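Local coordinates for VP4 CORE protein (Bluetongue virus, PDB 2JHP), which caps viral messenger RNA as a multifunctional enzyme of the inner capsid, with pockets that hold S-adenosyl-L-homocysteine and guanine, at residues M128-H133 against L147-G152; S189-H194 against Y345-R350; P405-F410 against S431-A436. One frame throughout, in Å; residues are numbered along the deposited sequence.

Interaction 1 (M128-H133 against L147-G152)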
loop_
_atom_site.group_PDB
_atom_site.type_symbol
_atom_site.label_atom_id
_atom_site.label_comp_id
_atom_site.label_asym_id
_atom_site.label_seq_id
_atom_site.Cartn_x
_atom_site.Cartn_y
_atom_site.Cartn_z
ATOM N N MET A 128 1.906 -14.128 -2.422
ATOM C CA MET A 128 3.034 -14.549 -3.245
ATOM C C MET A 128 4.423 -14.139 -2.742
ATOM O O MET A 128 5.423 -14.560 -3.318
ATOM C CB MET A 128 2.844 -14.087 -4.693
ATOM C CG MET A 128 1.533 -14.507 -5.338
ATOM S SD MET A 128 1.409 -16.278 -5.605
ATOM C CE MET A 128 -0.161 -16.380 -6.448
ATOM N N ALA A 129 4.514 -13.343 -1.679
ATOM C CA ALA A 129 5.836 -12.851 -1.255
ATOM C C ALA A 129 6.143 -12.971 0.236
ATOM O O ALA A 129 5.239 -13.036 1.070
ATOM C CB ALA A 129 6.072 -11.408 -1.750
ATOM N N ILE A 130 7.435 -13.024 0.549
ATOM C CA ILE A 130 7.914 -12.946 1.923
ATOM C C ILE A 130 8.361 -11.510 2.222
ATOM O O ILE A 130 7.960 -10.946 3.230
ATOM C CB ILE A 130 9.041 -14.007 2.236
ATOM C CG1 ILE A 130 8.444 -15.382 2.578
ATOM C CG2 ILE A 130 9.917 -13.576 3.399
ATOM C CD1 ILE A 130 7.868 -16.112 1.404
ATOM N N GLU A 131 9.165 -10.922 1.336
ATOM C CA GLU A 131 9.744 -9.593 1.560
ATOM C C GLU A 131 8.881 -8.441 1.010
ATOM O O GLU A 131 8.368 -8.525 -0.119
ATOM C CB GLU A 131 11.137 -9.503 0.933
ATOM C CG GLU A 131 12.167 -10.474 1.475
ATOM C CD GLU A 131 13.592 -10.044 1.172
ATOM O OE1 GLU A 131 13.780 -9.106 0.374
ATOM O OE2 GLU A 131 14.531 -10.637 1.737
ATOM N N PHE A 132 8.732 -7.379 1.810
ATOM C CA PHE A 132 8.025 -6.158 1.396
ATOM C C PHE A 132 8.895 -4.928 1.576
ATOM O O PHE A 132 9.371 -4.652 2.676
ATOM C CB PHE A 132 6.721 -5.994 2.148
ATOM C CG PHE A 132 5.699 -6.979 1.750
ATOM C CD1 PHE A 132 5.801 -8.310 2.160
ATOM C CD2 PHE A 132 4.630 -6.599 0.942
ATOM C CE1 PHE A 132 4.847 -9.244 1.777
ATOM C CE2 PHE A 132 3.669 -7.526 0.548
ATOM C CZ PHE A 132 3.779 -8.851 0.966
ATOM N N HIS A 133 9.115 -4.200 0.483
ATOM C CA HIS A 133 9.940 -2.998 0.529
ATOM C C HIS A 133 9.131 -1.706 0.385
ATOM O O HIS A 133 7.993 -1.723 -0.087
ATOM C CB HIS A 133 11.079 -3.103 -0.480
ATOM C CG HIS A 133 12.006 -4.248 -0.202
ATOM N ND1 HIS A 133 13.157 -4.112 0.546
ATOM C CD2 HIS A 133 11.931 -5.558 -0.537
ATOM C CE1 HIS A 133 13.758 -5.283 0.647
ATOM N NE2 HIS A 133 13.035 -6.178 -0.002
ATOM N N LEU A 147 5.900 -14.713 9.213
ATOM C CA LEU A 147 6.230 -15.166 7.870
ATOM C C LEU A 147 6.816 -14.050 7.011
ATOM O O LEU A 147 7.930 -14.169 6.505
ATOM C CB LEU A 147 4.986 -15.708 7.186
ATOM C CG LEU A 147 5.193 -16.388 5.825
ATOM C CD1 LEU A 147 5.703 -17.793 6.012
ATOM C CD2 LEU A 147 3.887 -16.409 5.083
ATOM N N HIS A 148 6.052 -12.973 6.840
ATOM C CA HIS A 148 6.483 -11.832 6.045
ATOM C C HIS A 148 7.599 -11.047 6.736
ATOM O O HIS A 148 7.633 -10.947 7.959
ATOM C CB HIS A 148 5.303 -10.907 5.752
ATOM C CG HIS A 148 4.108 -11.611 5.182
ATOM N ND1 HIS A 148 3.943 -11.827 3.830
ATOM C CD2 HIS A 148 3.021 -12.153 5.785
ATOM C CE1 HIS A 148 2.805 -12.465 3.628
ATOM N NE2 HIS A 148 2.229 -12.677 4.796
ATOM N N LYS A 149 8.507 -10.516 5.920
ATOM C CA LYS A 149 9.588 -9.638 6.343
ATOM C C LYS A 149 9.310 -8.263 5.745
ATOM O O LYS A 149 9.266 -8.105 4.519
ATOM C CB LYS A 149 10.942 -10.169 5.853
ATOM C CG LYS A 149 11.296 -11.601 6.298
ATOM C CD LYS A 149 11.498 -11.700 7.801
ATOM C CE LYS A 149 11.449 -13.148 8.271
ATOM N NZ LYS A 149 11.111 -13.253 9.726
ATOM N N ILE A 150 9.091 -7.279 6.617
ATOM C CA ILE A 150 8.638 -5.953 6.204
ATOM C C ILE A 150 9.753 -4.912 6.321
ATOM O O ILE A 150 10.208 -4.591 7.426
ATOM C CB ILE A 150 7.406 -5.498 7.032
ATOM C CG1 ILE A 150 6.270 -6.540 7.007
ATOM C CG2 ILE A 150 6.948 -4.111 6.603
ATOM C CD1 ILE A 150 5.824 -7.047 5.619
ATOM N N TYR A 151 10.174 -4.394 5.168
ATOM C CA TYR A 151 11.221 -3.385 5.065
ATOM C C TYR A 151 10.699 -2.069 4.519
ATOM O O TYR A 151 9.642 -1.997 3.879
ATOM C CB TYR A 151 12.327 -3.844 4.126
ATOM C CG TYR A 151 12.912 -5.207 4.426
ATOM C CD1 TYR A 151 12.579 -6.322 3.645
ATOM C CD2 TYR A 151 13.820 -5.390 5.469
ATOM C CE1 TYR A 151 13.128 -7.579 3.904
ATOM C CE2 TYR A 151 14.368 -6.664 5.722
ATOM C CZ TYR A 151 14.010 -7.731 4.939
ATOM O OH TYR A 151 14.555 -8.946 5.215
ATOM N N GLY A 152 11.484 -1.028 4.754
ATOM C CA GLY A 152 11.151 0.326 4.327
ATOM C C GLY A 152 12.136 1.343 4.867
ATOM O O GLY A 152 13.151 0.991 5.481
#

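Interaction 2 (S189-H194 against Y345-R350)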
loop_
_atom_site.group_PDB
_atom_site.type_symbol
_atom_site.label_atom_id
_atom_site.label_comp_id
_atom_site.label_asym_id
_atom_site.label_seq_id
_atom_site.Cartn_x
_atom_site.Cartn_y
_atom_site.Cartn_z
ATOM N N SER A 189 4.640 -7.924 16.970
ATOM C CA SER A 189 5.209 -9.252 16.697
ATOM C C SER A 189 5.365 -10.135 17.922
ATOM O O SER A 189 5.646 -11.322 17.785
ATOM C CB SER A 189 6.554 -9.162 15.939
ATOM O OG SER A 189 7.600 -8.659 16.754
ATOM N N ALA A 190 5.183 -9.563 19.111
ATOM C CA ALA A 190 5.282 -10.328 20.358
ATOM C C ALA A 190 4.135 -11.332 20.484
ATOM O O ALA A 190 2.972 -10.959 20.323
ATOM C CB ALA A 190 5.297 -9.397 21.550
ATOM N N GLU A 191 4.473 -12.594 20.767
ATOM C CA GLU A 191 3.476 -13.632 21.059
ATOM C C GLU A 191 3.052 -13.605 22.514
ATOM O O GLU A 191 1.980 -14.101 22.861
ATOM C CB GLU A 191 4.019 -15.024 20.765
ATOM C CG GLU A 191 4.512 -15.222 19.349
ATOM C CD GLU A 191 5.554 -16.314 19.276
ATOM O OE1 GLU A 191 5.171 -17.500 19.152
ATOM O OE2 GLU A 191 6.755 -15.976 19.352
ATOM N N GLU A 192 3.899 -13.039 23.368
ATOM C CA GLU A 192 3.665 -13.079 24.800
ATOM C C GLU A 192 4.103 -11.767 25.427
ATOM O O GLU A 192 5.237 -11.328 25.239
ATOM C CB GLU A 192 4.423 -14.258 25.408
ATOM C CG GLU A 192 4.223 -14.496 26.894
ATOM C CD GLU A 192 5.116 -15.624 27.405
ATOM O OE1 GLU A 192 5.939 -15.380 28.316
ATOM O OE2 GLU A 192 5.009 -16.755 26.877
ATOM N N VAL A 193 3.187 -11.144 26.163
ATOM C CA VAL A 193 3.454 -9.890 26.849
ATOM C C VAL A 193 3.295 -10.032 28.351
ATOM O O VAL A 193 2.258 -10.472 28.842
ATOM C CB VAL A 193 2.516 -8.748 26.371
ATOM C CG1 VAL A 193 2.680 -7.502 27.261
ATOM C CG2 VAL A 193 2.775 -8.419 24.913
ATOM N N HIS A 194 4.336 -9.634 29.065
ATOM C CA HIS A 194 4.287 -9.493 30.504
ATOM C C HIS A 194 4.088 -8.011 30.839
ATOM O O HIS A 194 4.960 -7.175 30.569
ATOM C CB HIS A 194 5.570 -10.051 31.124
ATOM C CG HIS A 194 5.735 -11.524 30.932
ATOM N ND1 HIS A 194 5.531 -12.435 31.944
ATOM C CD2 HIS A 194 6.062 -12.248 29.834
ATOM C CE1 HIS A 194 5.732 -13.657 31.483
ATOM N NE2 HIS A 194 6.058 -13.572 30.205
ATOM N N TYR A 345 14.577 -13.918 21.406
ATOM C CA TYR A 345 13.974 -14.280 20.127
ATOM C C TYR A 345 12.984 -13.207 19.663
ATOM O O TYR A 345 12.234 -12.645 20.470
ATOM C CB TYR A 345 13.324 -15.663 20.191
ATOM C CG TYR A 345 12.782 -16.122 18.867
ATOM C CD1 TYR A 345 11.444 -15.931 18.546
ATOM C CD2 TYR A 345 13.609 -16.723 17.920
ATOM C CE1 TYR A 345 10.930 -16.344 17.315
ATOM C CE2 TYR A 345 13.107 -17.138 16.683
ATOM C CZ TYR A 345 11.765 -16.948 16.392
ATOM O OH TYR A 345 11.249 -17.359 15.184
ATOM N N SER A 346 13.019 -12.919 18.361
ATOM C CA SER A 346 12.190 -11.879 17.752
ATOM C C SER A 346 11.898 -12.203 16.295
ATOM O O SER A 346 12.790 -12.597 15.551
ATOM C CB SER A 346 12.874 -10.516 17.855
ATOM O OG SER A 346 12.212 -9.552 17.055
ATOM N N HIS A 347 10.645 -12.024 15.890
ATOM C CA HIS A 347 10.251 -12.226 14.497
ATOM C C HIS A 347 10.670 -11.047 13.607
ATOM O O HIS A 347 10.608 -11.136 12.384
ATOM C CB HIS A 347 8.747 -12.470 14.389
ATOM C CG HIS A 347 8.250 -13.587 15.253
ATOM N ND1 HIS A 347 8.486 -14.922 14.965
ATOM C CD2 HIS A 347 7.510 -13.571 16.387
ATOM C CE1 HIS A 347 7.914 -15.672 15.892
ATOM N NE2 HIS A 347 7.319 -14.877 16.766
ATOM N N VAL A 348 11.096 -9.951 14.225
ATOM C CA VAL A 348 11.590 -8.794 13.494
ATOM C C VAL A 348 13.041 -8.547 13.877
ATOM O O VAL A 348 13.369 -8.433 15.068
ATOM C CB VAL A 348 10.759 -7.513 13.791
ATOM C CG1 VAL A 348 11.417 -6.276 13.182
ATOM C CG2 VAL A 348 9.337 -7.659 13.262
ATOM N N ASP A 349 13.896 -8.451 12.860
ATOM C CA ASP A 349 15.288 -8.083 13.078
ATOM C C ASP A 349 15.431 -6.596 13.471
ATOM O O ASP A 349 15.457 -5.702 12.610
ATOM C CB ASP A 349 16.140 -8.420 11.852
ATOM C CG ASP A 349 17.605 -8.166 12.078
ATOM O OD1 ASP A 349 17.972 -7.749 13.202
ATOM O OD2 ASP A 349 18.387 -8.380 11.126
ATOM N N ARG A 350 15.532 -6.353 14.775
ATOM C CA ARG A 350 15.707 -5.008 15.290
ATOM C C ARG A 350 17.157 -4.694 15.631
ATOM O O ARG A 350 17.414 -3.771 16.384
ATOM C CB ARG A 350 14.815 -4.784 16.515
ATOM C CG ARG A 350 13.324 -4.769 16.203
ATOM C CD ARG A 350 12.488 -4.562 17.434
ATOM N NE ARG A 350 11.080 -4.694 17.091
ATOM C CZ ARG A 350 10.373 -5.817 17.221
ATOM N NH1 ARG A 350 10.933 -6.928 17.709
ATOM N NH2 ARG A 350 9.099 -5.825 16.854
#

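Interaction 3 (P405-F410 against S431-A436). With SAH (S-adenosyl-L-homocysteine), chain B; GUN (guanine), chain E.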
loop_
_atom_site.group_PDB
_atom_site.type_symbol
_atom_site.label_atom_id
_atom_site.label_comp_id
_atom_site.label_asym_id
_atom_site.label_seq_id
_atom_site.Cartn_x
_atom_site.Cartn_y
_atom_site.Cartn_z
ATOM N N PRO A 405 11.327 -14.430 -2.213
ATOM C CA PRO A 405 10.490 -13.636 -3.124
ATOM C C PRO A 405 10.007 -12.325 -2.479
ATOM O O PRO A 405 9.601 -12.321 -1.324
ATOM C CB PRO A 405 9.320 -14.573 -3.471
ATOM C CG PRO A 405 9.397 -15.700 -2.530
ATOM C CD PRO A 405 10.793 -15.791 -2.011
ATOM N N ARG A 406 10.066 -11.236 -3.245
ATOM C CA ARG A 406 9.866 -9.882 -2.748
ATOM C C ARG A 406 8.741 -9.138 -3.465
ATOM O O ARG A 406 8.399 -9.468 -4.586
ATOM C CB ARG A 406 11.167 -9.092 -2.876
ATOM C CG ARG A 406 11.684 -8.988 -4.304
ATOM C CD ARG A 406 12.973 -8.162 -4.409
ATOM N NE ARG A 406 12.762 -6.730 -4.154
ATOM C CZ ARG A 406 13.734 -5.880 -3.831
ATOM N NH1 ARG A 406 14.994 -6.297 -3.700
ATOM N NH2 ARG A 406 13.450 -4.603 -3.637
ATOM N N ALA A 407 8.180 -8.132 -2.799
ATOM C CA ALA A 407 7.191 -7.220 -3.375
ATOM C C ALA A 407 7.680 -5.781 -3.234
ATOM O O ALA A 407 8.368 -5.438 -2.269
ATOM C CB ALA A 407 5.840 -7.382 -2.684
ATOM N N ASP A 408 7.311 -4.932 -4.190
ATOM C CA ASP A 408 7.879 -3.577 -4.263
ATOM C C ASP A 408 6.832 -2.511 -4.621
ATOM O O ASP A 408 6.884 -1.863 -5.670
ATOM C CB ASP A 408 9.072 -3.584 -5.216
ATOM C CG ASP A 408 10.238 -4.395 -4.667
ATOM O OD1 ASP A 408 11.066 -3.808 -3.930
ATOM O OD2 ASP A 408 10.324 -5.613 -4.972
ATOM N N LEU A 409 5.872 -2.358 -3.720
ATOM C CA LEU A 409 4.656 -1.631 -4.017
ATOM C C LEU A 409 4.743 -0.147 -3.606
ATOM O O LEU A 409 5.095 0.175 -2.476
ATOM C CB LEU A 409 3.465 -2.336 -3.356
ATOM C CG LEU A 409 3.133 -3.760 -3.812
ATOM C CD1 LEU A 409 2.207 -4.464 -2.864
ATOM C CD2 LEU A 409 2.542 -3.733 -5.202
ATOM N N PHE A 410 4.461 0.725 -4.570
ATOM C CA PHE A 410 4.235 2.144 -4.361
ATOM C C PHE A 410 5.377 2.866 -3.655
ATOM O O PHE A 410 5.175 3.466 -2.603
ATOM C CB PHE A 410 2.907 2.407 -3.605
ATOM C CG PHE A 410 1.718 1.720 -4.191
ATOM C CD1 PHE A 410 1.167 0.620 -3.559
ATOM C CD2 PHE A 410 1.142 2.180 -5.366
ATOM C CE1 PHE A 410 0.068 -0.021 -4.090
ATOM C CE2 PHE A 410 0.026 1.548 -5.907
ATOM C CZ PHE A 410 -0.508 0.443 -5.269
ATOM N N SER A 431 11.172 -8.536 -9.052
ATOM C CA SER A 431 10.123 -8.429 -8.038
ATOM C C SER A 431 8.933 -9.308 -8.406
ATOM O O SER A 431 8.699 -9.564 -9.586
ATOM C CB SER A 431 9.694 -6.979 -7.863
ATOM O OG SER A 431 8.609 -6.885 -6.965
ATOM N N VAL A 432 8.202 -9.783 -7.398
ATOM C CA VAL A 432 7.009 -10.599 -7.639
ATOM C C VAL A 432 5.891 -9.692 -8.100
ATOM O O VAL A 432 5.051 -10.088 -8.901
ATOM C CB VAL A 432 6.551 -11.386 -6.390
ATOM C CG1 VAL A 432 5.270 -12.141 -6.669
ATOM C CG2 VAL A 432 7.630 -12.359 -5.936
ATOM N N ILE A 433 5.891 -8.477 -7.561
ATOM C CA ILE A 433 4.944 -7.431 -7.923
ATOM C C ILE A 433 5.555 -6.090 -7.571
ATOM O O ILE A 433 5.926 -5.841 -6.420
ATOM C CB ILE A 433 3.532 -7.599 -7.269
ATOM C CG1 ILE A 433 2.591 -6.502 -7.793
ATOM C CG2 ILE A 433 3.609 -7.633 -5.752
ATOM C CD1 ILE A 433 1.114 -6.746 -7.547
ATOM N N ALA A 434 5.685 -5.237 -8.578
ATOM C CA ALA A 434 6.239 -3.901 -8.376
ATOM C C ALA A 434 5.400 -2.862 -9.123
ATOM O O ALA A 434 4.742 -3.184 -10.123
ATOM C CB ALA A 434 7.690 -3.867 -8.822
ATOM N N THR A 435 5.391 -1.634 -8.618
ATOM C CA THR A 435 4.675 -0.540 -9.278
ATOM C C THR A 435 5.600 0.623 -9.615
ATOM O O THR A 435 6.578 0.862 -8.920
ATOM C CB THR A 435 3.519 0.015 -8.422
ATOM O OG1 THR A 435 4.035 0.456 -7.164
ATOM C CG2 THR A 435 2.434 -1.022 -8.216
ATOM N N ALA A 436 5.264 1.332 -10.685
ATOM C CA ALA A 436 5.955 2.544 -11.066
ATOM C C ALA A 436 4.965 3.558 -11.625
ATOM O O ALA A 436 4.093 3.233 -12.428
ATOM C CB ALA A 436 7.045 2.247 -12.081
HETATM N N SAH B . 4.672 0.164 0.016
HETATM C CA SAH B . 3.504 0.689 0.790
HETATM C CB SAH B . 3.572 2.181 1.133
HETATM C CG SAH B . 4.378 3.128 0.263
HETATM S SD SAH B . 4.568 4.734 1.083
HETATM C C SAH B . 2.169 0.342 0.150
HETATM O O SAH B . 1.976 -0.780 -0.324
HETATM O OXT SAH B . 1.245 1.155 0.124
HETATM C "C5'" SAH B . 6.245 4.885 0.404
HETATM C "C4'" SAH B . 7.329 4.600 1.430
HETATM O "O4'" SAH B . 8.464 4.025 0.813
HETATM C "C3'" SAH B . 7.800 5.860 2.150
HETATM O "O3'" SAH B . 7.936 5.519 3.519
HETATM C "C2'" SAH B . 9.175 6.139 1.563
HETATM O "O2'" SAH B . 10.064 6.705 2.490
HETATM C "C1'" SAH B . 9.642 4.735 1.181
HETATM N N9 SAH B . 10.669 4.733 0.116
HETATM C C8 SAH B . 10.750 5.570 -0.973
HETATM N N7 SAH B . 11.847 5.233 -1.699
HETATM C C5 SAH B . 12.470 4.195 -1.092
HETATM C C6 SAH B . 13.616 3.458 -1.401
HETATM N N6 SAH B . 14.324 3.742 -2.491
HETATM N N1 SAH B . 14.013 2.419 -0.579
HETATM C C2 SAH B . 13.274 2.111 0.550
HETATM N N3 SAH B . 12.138 2.838 0.860
HETATM C C4 SAH B . 11.738 3.867 0.055
HETATM N N9 GUN E . -2.682 2.431 -0.584
HETATM C C8 GUN E . -1.764 2.980 0.212
HETATM N N7 GUN E . -1.058 3.875 -0.485
HETATM C C5 GUN E . -1.528 3.903 -1.732
HETATM C C6 GUN E . -1.186 4.631 -2.874
HETATM O O6 GUN E . -0.273 5.453 -2.846
HETATM N N1 GUN E . -1.899 4.416 -4.061
HETATM C C2 GUN E . -2.933 3.467 -4.059
HETATM N N2 GUN E . -3.626 3.239 -5.158
HETATM N N3 GUN E . -3.233 2.784 -2.941
HETATM C C4 GUN E . -2.564 2.979 -1.793
HETATM O O HOH W 1 7.204 0.712 -6.165
#

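Interaction 1 (M128-H133 against L147-G152)
E131 pairs with K149 and F132 with I150 in parallel register, the two strands of a beta-alpha-beta unit whose connection carries helix 137-141, in a Rossmann-like methyltransferase sheet. Three backbone bonds establish the pairing: K149 N to I130 O (2.8 Å), F132 N to K149 O (2.9 Å) and Y151 N to F132 O (2.6 Å). On the side of E131, the H133 and Y151 rings run alongside each other, because each CG stands opposite its own carbonyl carbon (chi1 -62° in H133). Y151 CD1 sits over one face of the imidazole, 3.4 Å from H133 CE1. The planes are 19° apart, but the rings are laterally displaced, with little of one above the other. The carboxylate of E131 meets the same tyrosine at CE1.

On the side of F132, CD1 touches I150 CD1 at 3.7 Å, while F132 CE1 lies 3.4 Å from H148 ND1, the two rings oblique at 68°. F126, from outside the two segments, stacks on F132 and meets H148 edge-to-face. H148 ND1 gives only a weak bond to A129 O. H133 touches bound S-adenosyl-L-homocysteine, and its ring is held by E131: H133 NE2 donates, almost in its ring plane, to the anti side of E131 OE1 at 3.0 Å.

Interaction 2 (S189-H194 against Y345-R350)
S189 and H347 bring the two backbones nearest, CA to CA 6.3 Å, with no main-chain hydrogen bond between the segments, so side chains carry the contact. H347 presents the edge of its imidazole. Its NE2 donates to E191 OE2 at 2.9 Å, with an angle of 151° at the hydrogen. The donor comes from well above the carboxylate plane, 70° out of it, so the pair is not coplanar. E191 OE2 also accepts from the backbone N of E259, and two N-H groups therefore grip this oxygen. At a neighbouring point of the same ring edge, H347 CD2 lies 3.2 Å from S189 O.

The second link is R350 NH2 to S189 OG, 3.2 Å long and nearly straight at 167°, with the hydroxyl close to the guanidinium plane. R350 reaches it through a side chain extended from CG to NE. V348 CB lies over the rim of one guanidinium face, and V348 CG2 comes within 4.0 Å of S189 OG. Both ends of this link have other partners. E259 OE2 bonds S189 OG and forms a salt bridge with R350 NH1, while E259 OE1 receives H347 N, so this glutamate joins both links. R350 NH2 also reaches H391 ND1.

Residues 189-191 lead into strand 192-196, a parallel strand of a mixed, Rossmann-like sheet, between strands 219-223 and 260-264. The entry to that strand meets 345-350, in the loop joining strand 335-341 to strand 357-362, and R350 NE bonds L390 O at the end of helix 380-391.

Interaction 3 (P405-F410 against S431-A436)
D408 faces A434 across a parallel strand pair, with D408 CB 3.9 Å from A434 CB. D408 N to I433 O (2.8 Å) is one of the backbone bonds joining the strands. Beyond CB, CG stands opposite the carbonyl carbon (chi1 -67°), which carries the carboxylate to S431 and R406. OD2 lies 2.9 Å from S431 OG and accepts R406 NE at 2.8 Å through its syn lone pair. OD1 takes R406 NH2 at 2.5 Å, on its syn side, and also bonds Y411 OH. R406 thus grips the carboxylate side-on with two nitrogens, fixing its rotation and probably keeping it ionised.

Farther along, F410 N donates to T435 OG1 at 2.6 Å, fixing the start of the loop that reaches the ligands. L409 O accepts the amino nitrogen of S-adenosyl-L-homocysteine, SAH N, at 2.5 Å. The F410 ring is lined on three sides: T435 CG2 over one face, guanine N1 over the opposite face (3.9 Å from F410 CE2), and a carboxylate oxygen of the cofactor product at its edge. Strand 406-408, helix 421-430 and strand 433-437 form a beta-alpha-beta unit, and ligand binding near the carboxyl ends of the parallel strands is characteristic of Rossmann-like methyltransferases.

In the fold
Interactions 1 and 3 are neighbouring parts of one sheet. Strands 131-132 and 406-408 adjoin, the centres are 10 Å apart, and E131 O lies 2.7 Å from A407 N in a probable hydrogen bond. Both end at the same S-adenosyl-L-homocysteine, which touches H133 and bonds L409, while F410 also lines a guanine pocket. Interaction 2 joins a loop to the entry of strand 192-196, in a second sheet with the same 3-2-1-4-5-7-6 order, consistent with two methyltransferase modules in one chain. Its centre is 17 Å from that of interaction 1, and the two touch where K149 NZ lies 3.4 Å from H347 O. Interactions 2 and 3 do not touch, their nearest atoms being about 14 Å apart.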